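Local coordinates for protein KLLA0B12012p (Kluyveromyces lactis, PDB 6Y3P) that probably binds ATP through an ATP-grasp domain of the tubulin-tyrosine ligase family, the C-terminal part of Pby1, a direct partner of the mRNA decapping enzyme Dcp2, at residues 134-143 against 154-163. Residues are numbered along the deposited sequence; the frame is centred on the assembly and turned at random.
Sequences LESKEKWWIL and IRIFKTIEQL
Lys158 lays its side chain from CG to NZ across one face of the Trp140 indole. CB starts beside Lys139 O, and CG lies between that oxygen and Trp140 CD2; CD then sits almost centrally above the five-membered ring, 3.5 Å from the centroid, in a CH-pi contact. Bends at chi3 (-75°) and chi4 (-58°) carry CE past CE2 and CZ2 and bring NZ over the six-membered ring, a cation-pi contact 3.5 Å from that centroid. Ile156 CG2 meets the same indole at its edge, near CE3. Replacing Trp140 with an alanine would probably leave the lysine ammonium without its aromatic seat and its methylenes free to swing away.

On the other face of the hairpin, the Phe157 ring is covered by Trp141 CB, 3.4 Å from CZ, while Leu163 CD1 lies over its opposite face and Leu143 N lies at its edge, its hydrogen bonded to Arg155 O. Leu134 reaches Phe157 CE2 with CD1, Leu163 with CD2, and Ile160 CG1 with CB (3.8 Å). A water links Leu134 O to Ile160 N, and Thr159 and Gln162 form a capping box at the start of the helix.

Four backbone hydrogen bonds pair Trp141 with Phe157 and Leu143 with Arg155 in this antiparallel hairpin. Strand 140-145 continues the sheet to strand 194-200 and strand 154-157 to strand 253-254, while helices 128-136 and 160-171 pack over the face bearing Trp141, Leu143 and Phe157.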
ATOM      1  N   LEU A 134      12.573 -19.257   8.395  1.00 56.02           N
ATOM      2  CA  LEU A 134      13.505 -19.982   7.515  1.00 56.02           C
ATOM      3  C   LEU A 134      13.556 -21.468   7.883  1.00 59.97           C
ATOM      4  O   LEU A 134      13.645 -22.325   6.999  1.00 56.88           O
ATOM      5  CB  LEU A 134      14.900 -19.343   7.643  1.00 56.73           C
ATOM      6  CG  LEU A 134      15.349 -18.268   6.621  1.00 59.98           C
ATOM      7  CD1 LEU A 134      14.201 -17.413   6.096  1.00 58.36           C
ATOM      8  CD2 LEU A 134      16.442 -17.419   7.199  1.00 61.15           C
ATOM      9  N   GLU A 135      13.466 -21.762   9.203  1.00 61.10           N
ATOM     10  CA  GLU A 135      13.468 -23.114   9.765  1.00 62.84           C
ATOM     11  C   GLU A 135      12.209 -23.883   9.394  1.00 69.19           C
ATOM     12  O   GLU A 135      12.280 -25.101   9.232  1.00 70.07           O
ATOM     13  CB  GLU A 135      13.644 -23.067  11.276  1.00 65.29           C
ATOM     14  CG  GLU A 135      15.097 -23.116  11.686  1.00 76.53           C
ATOM     15  CD  GLU A 135      15.350 -23.165  13.176  1.00107.79           C
ATOM     16  OE1 GLU A 135      16.345 -22.547  13.620  1.00107.87           O
ATOM     17  OE2 GLU A 135      14.575 -23.836  13.898  1.00106.09           O
ATOM     18  N   SER A 136      11.076 -23.165   9.209  1.00 66.49           N
ATOM     19  CA  SER A 136       9.775 -23.734   8.824  1.00 66.39           C
ATOM     20  C   SER A 136       9.794 -24.338   7.412  1.00 69.84           C
ATOM     21  O   SER A 136       8.999 -25.232   7.129  1.00 69.71           O
ATOM     22  CB  SER A 136       8.648 -22.716   9.016  1.00 69.52           C
ATOM     23  OG  SER A 136       8.061 -22.273   7.805  1.00 80.76           O
ATOM     24  N   LYS A 137      10.698 -23.843   6.539  1.00 66.45           N
ATOM     25  CA  LYS A 137      10.960 -24.305   5.169  1.00 66.84           C
ATOM     26  C   LYS A 137       9.712 -24.326   4.229  1.00 69.87           C
ATOM     27  O   LYS A 137       9.669 -25.092   3.254  1.00 68.70           O
ATOM     28  CB  LYS A 137      11.672 -25.682   5.189  1.00 71.34           C
ATOM     29  CG  LYS A 137      13.049 -25.682   5.874  1.00 88.09           C
ATOM     30  CD  LYS A 137      13.963 -26.812   5.370  1.00 99.16           C
ATOM     31  CE  LYS A 137      13.939 -28.059   6.230  1.00110.63           C
ATOM     32  NZ  LYS A 137      13.004 -29.091   5.705  1.00118.24           N
ATOM     33  N   GLU A 138       8.755 -23.418   4.479  1.00 66.03           N
ATOM     34  CA  GLU A 138       7.497 -23.329   3.726  1.00 65.06           C
ATOM     35  C   GLU A 138       7.466 -22.229   2.662  1.00 67.54           C
ATOM     36  O   GLU A 138       6.501 -22.187   1.894  1.00 68.46           O
ATOM     37  CB  GLU A 138       6.302 -23.115   4.689  1.00 66.56           C
ATOM     38  CG  GLU A 138       6.122 -24.185   5.756  1.00 80.18           C
ATOM     39  CD  GLU A 138       4.685 -24.536   6.096  1.00100.17           C
ATOM     40  OE1 GLU A 138       3.882 -23.608   6.350  1.00 87.09           O
ATOM     41  OE2 GLU A 138       4.367 -25.748   6.120  1.00 96.36           O
ATOM     42  N   LYS A 139       8.472 -21.324   2.628  1.00 60.58           N
ATOM     43  CA  LYS A 139       8.464 -20.167   1.727  1.00 57.74           C
ATOM     44  C   LYS A 139       9.734 -19.937   0.943  1.00 60.07           C
ATOM     45  O   LYS A 139      10.790 -20.458   1.309  1.00 61.73           O
ATOM     46  CB  LYS A 139       8.166 -18.892   2.547  1.00 59.00           C
ATOM     47  CG  LYS A 139       6.722 -18.767   2.979  1.00 56.39           C
ATOM     48  CD  LYS A 139       6.553 -17.841   4.151  1.00 60.08           C
ATOM     49  CE  LYS A 139       5.228 -18.099   4.833  1.00 61.43           C
ATOM     50  NZ  LYS A 139       4.978 -17.144   5.940  1.00 75.20           N
ATOM     51  N   TRP A 140       9.635 -19.097  -0.118  1.00 53.19           N
ATOM     52  CA  TRP A 140      10.761 -18.631  -0.930  1.00 51.83           C
ATOM     53  C   TRP A 140      11.128 -17.260  -0.388  1.00 52.21           C
ATOM     54  O   TRP A 140      10.296 -16.579   0.231  1.00 50.56           O
ATOM     55  CB  TRP A 140      10.426 -18.551  -2.427  1.00 50.34           C
ATOM     56  CG  TRP A 140      10.113 -19.883  -3.053  1.00 51.30           C
ATOM     57  CD1 TRP A 140       9.118 -20.746  -2.697  1.00 54.07           C
ATOM     58  CD2 TRP A 140      10.829 -20.514  -4.120  1.00 51.21           C
ATOM     59  NE1 TRP A 140       9.170 -21.875  -3.478  1.00 53.78           N
ATOM     60  CE2 TRP A 140      10.201 -21.754  -4.370  1.00 55.27           C
ATOM     61  CE3 TRP A 140      11.948 -20.158  -4.884  1.00 52.93           C
ATOM     62  CZ2 TRP A 140      10.631 -22.617  -5.381  1.00 55.14           C
ATOM     63  CZ3 TRP A 140      12.394 -21.028  -5.863  1.00 55.01           C
ATOM     64  CH2 TRP A 140      11.742 -22.242  -6.100  1.00 55.96           C
ATOM     65  N   TRP A 141      12.396 -16.886  -0.544  1.00 46.25           N
ATOM     66  CA  TRP A 141      12.884 -15.651   0.036  1.00 45.51           C
ATOM     67  C   TRP A 141      13.823 -14.986  -0.885  1.00 51.04           C
ATOM     68  O   TRP A 141      14.448 -15.610  -1.746  1.00 51.04           O
ATOM     69  CB  TRP A 141      13.622 -15.926   1.373  1.00 44.56           C
ATOM     70  CG  TRP A 141      12.776 -16.586   2.404  1.00 45.26           C
ATOM     71  CD1 TRP A 141      12.610 -17.928   2.590  1.00 48.71           C
ATOM     72  CD2 TRP A 141      11.858 -15.938   3.292  1.00 44.73           C
ATOM     73  NE1 TRP A 141      11.649 -18.155   3.552  1.00 48.49           N
ATOM     74  CE2 TRP A 141      11.192 -16.947   4.021  1.00 49.34           C
ATOM     75  CE3 TRP A 141      11.580 -14.596   3.591  1.00 45.81           C
ATOM     76  CZ2 TRP A 141      10.301 -16.654   5.063  1.00 48.71           C
ATOM     77  CZ3 TRP A 141      10.672 -14.305   4.604  1.00 47.31           C
ATOM     78  CH2 TRP A 141      10.049 -15.327   5.330  1.00 48.22           C
ATOM     79  N   ILE A 142      13.966 -13.716  -0.670  1.00 49.63           N
ATOM     80  CA  ILE A 142      14.895 -12.934  -1.430  1.00 51.46           C
ATOM     81  C   ILE A 142      15.767 -12.131  -0.454  1.00 56.09           C
ATOM     82  O   ILE A 142      15.266 -11.640   0.567  1.00 55.07           O
ATOM     83  CB  ILE A 142      14.115 -12.157  -2.517  1.00 55.33           C
ATOM     84  CG1 ILE A 142      14.966 -12.009  -3.745  1.00 57.52           C
ATOM     85  CG2 ILE A 142      13.474 -10.835  -2.065  1.00 56.34           C
ATOM     86  CD1 ILE A 142      14.212 -12.181  -4.867  1.00 75.77           C
ATOM     87  N   LEU A 143      17.094 -12.162  -0.683  1.00 54.43           N
ATOM     88  CA  LEU A 143      18.088 -11.442   0.108  1.00 54.51           C
ATOM     89  C   LEU A 143      18.430 -10.155  -0.659  1.00 63.25           C
ATOM     90  O   LEU A 143      19.161 -10.203  -1.646  1.00 62.15           O
ATOM     91  CB  LEU A 143      19.334 -12.303   0.374  1.00 54.35           C
ATOM     92  CG  LEU A 143      20.480 -11.602   1.142  1.00 59.42           C
ATOM     93  CD1 LEU A 143      20.147 -11.399   2.622  1.00 59.47           C
ATOM     94  CD2 LEU A 143      21.789 -12.327   0.952  1.00 58.49           C
ATOM     95  N   ILE A 154      20.351  -8.872  -5.616  1.00 69.71           N
ATOM     96  CA  ILE A 154      19.294  -9.535  -4.850  1.00 68.27           C
ATOM     97  C   ILE A 154      19.207 -11.035  -5.291  1.00 67.35           C
ATOM     98  O   ILE A 154      19.057 -11.333  -6.480  1.00 66.53           O
ATOM     99  CB  ILE A 154      17.920  -8.773  -4.787  1.00 71.39           C
ATOM    100  CG1 ILE A 154      16.974  -9.101  -5.949  1.00 71.96           C
ATOM    101  CG2 ILE A 154      18.111  -7.246  -4.658  1.00 73.07           C
ATOM    102  CD1 ILE A 154      15.488  -8.733  -5.705  1.00 85.28           C
ATOM    103  N   ARG A 155      19.383 -11.957  -4.317  1.00 59.05           N
ATOM    104  CA  ARG A 155      19.423 -13.403  -4.528  1.00 56.77           C
ATOM    105  C   ARG A 155      18.306 -14.198  -3.820  1.00 55.17           C
ATOM    106  O   ARG A 155      17.907 -13.875  -2.697  1.00 52.51           O
ATOM    107  CB  ARG A 155      20.807 -13.953  -4.144  1.00 57.00           C
ATOM    108  CG  ARG A 155      21.929 -13.480  -5.070  1.00 59.83           C
ATOM    109  CD  ARG A 155      23.261 -14.135  -4.769  1.00 71.36           C
ATOM    110  NE  ARG A 155      23.268 -15.568  -5.081  1.00 76.43           N
ATOM    111  CZ  ARG A 155      24.306 -16.384  -4.893  1.00 82.93           C
ATOM    112  NH1 ARG A 155      25.448 -15.918  -4.400  1.00 63.36           N
ATOM    113  NH2 ARG A 155      24.206 -17.673  -5.194  1.00 64.99           N
ATOM    114  N   ILE A 156      17.828 -15.255  -4.498  1.00 49.55           N
ATOM    115  CA  ILE A 156      16.776 -16.167  -4.031  1.00 48.58           C
ATOM    116  C   ILE A 156      17.374 -17.337  -3.249  1.00 51.35           C
ATOM    117  O   ILE A 156      18.463 -17.835  -3.581  1.00 53.49           O
ATOM    118  CB  ILE A 156      15.882 -16.658  -5.226  1.00 51.72           C
ATOM    119  CG1 ILE A 156      15.125 -15.483  -5.810  1.00 52.62           C
ATOM    120  CG2 ILE A 156      14.851 -17.729  -4.805  1.00 52.51           C
ATOM    121  CD1 ILE A 156      14.527 -15.752  -7.098  1.00 69.82           C
ATOM    122  N   PHE A 157      16.633 -17.793  -2.238  1.00 43.91           N
ATOM    123  CA  PHE A 157      16.962 -18.945  -1.400  1.00 43.27           C
ATOM    124  C   PHE A 157      15.702 -19.421  -0.688  1.00 48.56           C
ATOM    125  O   PHE A 157      14.706 -18.694  -0.640  1.00 47.87           O
ATOM    126  CB  PHE A 157      18.040 -18.568  -0.376  1.00 44.79           C
ATOM    127  CG  PHE A 157      17.582 -17.597   0.691  1.00 44.63           C
ATOM    128  CD1 PHE A 157      17.604 -16.222   0.459  1.00 45.97           C
ATOM    129  CD2 PHE A 157      17.170 -18.056   1.943  1.00 43.84           C
ATOM    130  CE1 PHE A 157      17.187 -15.325   1.441  1.00 45.60           C
ATOM    131  CE2 PHE A 157      16.786 -17.159   2.935  1.00 46.61           C
ATOM    132  CZ  PHE A 157      16.801 -15.795   2.681  1.00 44.87           C
ATOM    133  N   LYS A 158      15.757 -20.607  -0.090  1.00 47.25           N
ATOM    134  CA  LYS A 158      14.654 -21.161   0.697  1.00 47.23           C
ATOM    135  C   LYS A 158      15.114 -21.624   2.080  1.00 51.36           C
ATOM    136  O   LYS A 158      14.299 -21.648   2.996  1.00 52.84           O
ATOM    137  CB  LYS A 158      13.972 -22.321  -0.037  1.00 51.12           C
ATOM    138  CG  LYS A 158      13.067 -21.889  -1.189  1.00 65.74           C
ATOM    139  CD  LYS A 158      11.909 -22.878  -1.407  1.00 76.47           C
ATOM    140  CE  LYS A 158      12.309 -24.176  -2.075  1.00 90.62           C
ATOM    141  NZ  LYS A 158      12.945 -23.958  -3.403  1.00100.60           N
ATOM    142  N   THR A 159      16.397 -22.016   2.235  1.00 47.80           N
ATOM    143  CA  THR A 159      16.931 -22.528   3.511  1.00 48.10           C
ATOM    144  C   THR A 159      18.130 -21.728   4.090  1.00 51.85           C
ATOM    145  O   THR A 159      18.832 -21.002   3.367  1.00 51.51           O
ATOM    146  CB  THR A 159      17.292 -24.023   3.383  1.00 52.27           C
ATOM    147  OG1 THR A 159      18.415 -24.157   2.519  1.00 51.67           O
ATOM    148  CG2 THR A 159      16.135 -24.873   2.839  1.00 49.19           C
ATOM    149  N   ILE A 160      18.383 -21.931   5.394  1.00 47.44           N
ATOM    150  CA  ILE A 160      19.504 -21.341   6.119  1.00 47.44           C
ATOM    151  C   ILE A 160      20.828 -21.691   5.429  1.00 52.59           C
ATOM    152  O   ILE A 160      21.628 -20.788   5.234  1.00 52.30           O
ATOM    153  CB  ILE A 160      19.457 -21.695   7.635  1.00 50.59           C
ATOM    154  CG1 ILE A 160      18.214 -21.027   8.283  1.00 50.31           C
ATOM    155  CG2 ILE A 160      20.756 -21.284   8.344  1.00 50.64           C
ATOM    156  CD1 ILE A 160      17.846 -21.333   9.778  1.00 53.39           C
ATOM    157  N   GLU A 161      21.028 -22.964   4.997  1.00 51.18           N
ATOM    158  CA  GLU A 161      22.253 -23.397   4.278  1.00 52.87           C
ATOM    159  C   GLU A 161      22.423 -22.666   2.937  1.00 55.11           C
ATOM    160  O   GLU A 161      23.534 -22.208   2.618  1.00 54.55           O
ATOM    161  CB  GLU A 161      22.362 -24.930   4.105  1.00 55.40           C
ATOM    162  CG  GLU A 161      21.043 -25.667   3.930  1.00 73.63           C
ATOM    163  CD  GLU A 161      20.405 -26.235   5.190  1.00 95.74           C
ATOM    164  OE1 GLU A 161      19.762 -25.464   5.944  1.00 86.34           O
ATOM    165  OE2 GLU A 161      20.512 -27.467   5.395  1.00 85.15           O
ATOM    166  N   GLN A 162      21.303 -22.492   2.195  1.00 49.01           N
ATOM    167  CA  GLN A 162      21.308 -21.763   0.933  1.00 47.64           C
ATOM    168  C   GLN A 162      21.732 -20.291   1.183  1.00 50.39           C
ATOM    169  O   GLN A 162      22.639 -19.790   0.520  1.00 49.81           O
ATOM    170  CB  GLN A 162      19.946 -21.873   0.246  1.00 47.61           C
ATOM    171  CG  GLN A 162      19.771 -23.171  -0.515  1.00 41.72           C
ATOM    172  CD  GLN A 162      18.325 -23.549  -0.748  1.00 53.98           C
ATOM    173  OE1 GLN A 162      17.373 -22.843  -0.376  1.00 48.02           O
ATOM    174  NE2 GLN A 162      18.124 -24.708  -1.352  1.00 43.18           N
ATOM    175  N   LEU A 163      21.156 -19.657   2.214  1.00 46.91           N
ATOM    176  CA  LEU A 163      21.527 -18.303   2.637  1.00 46.31           C
ATOM    177  C   LEU A 163      22.995 -18.245   3.060  1.00 51.75           C
ATOM    178  O   LEU A 163      23.695 -17.303   2.695  1.00 52.59           O
ATOM    179  CB  LEU A 163      20.618 -17.833   3.775  1.00 45.21           C
ATOM    180  CG  LEU A 163      20.718 -16.369   4.185  1.00 48.09           C
ATOM    181  CD1 LEU A 163      20.459 -15.409   2.994  1.00 46.02           C
ATOM    182  CD2 LEU A 163      19.770 -16.078   5.322  1.00 47.61           C
TER
HETATM  183  O   HOH W   1      16.176 -23.437   6.711  1.00 55.38           O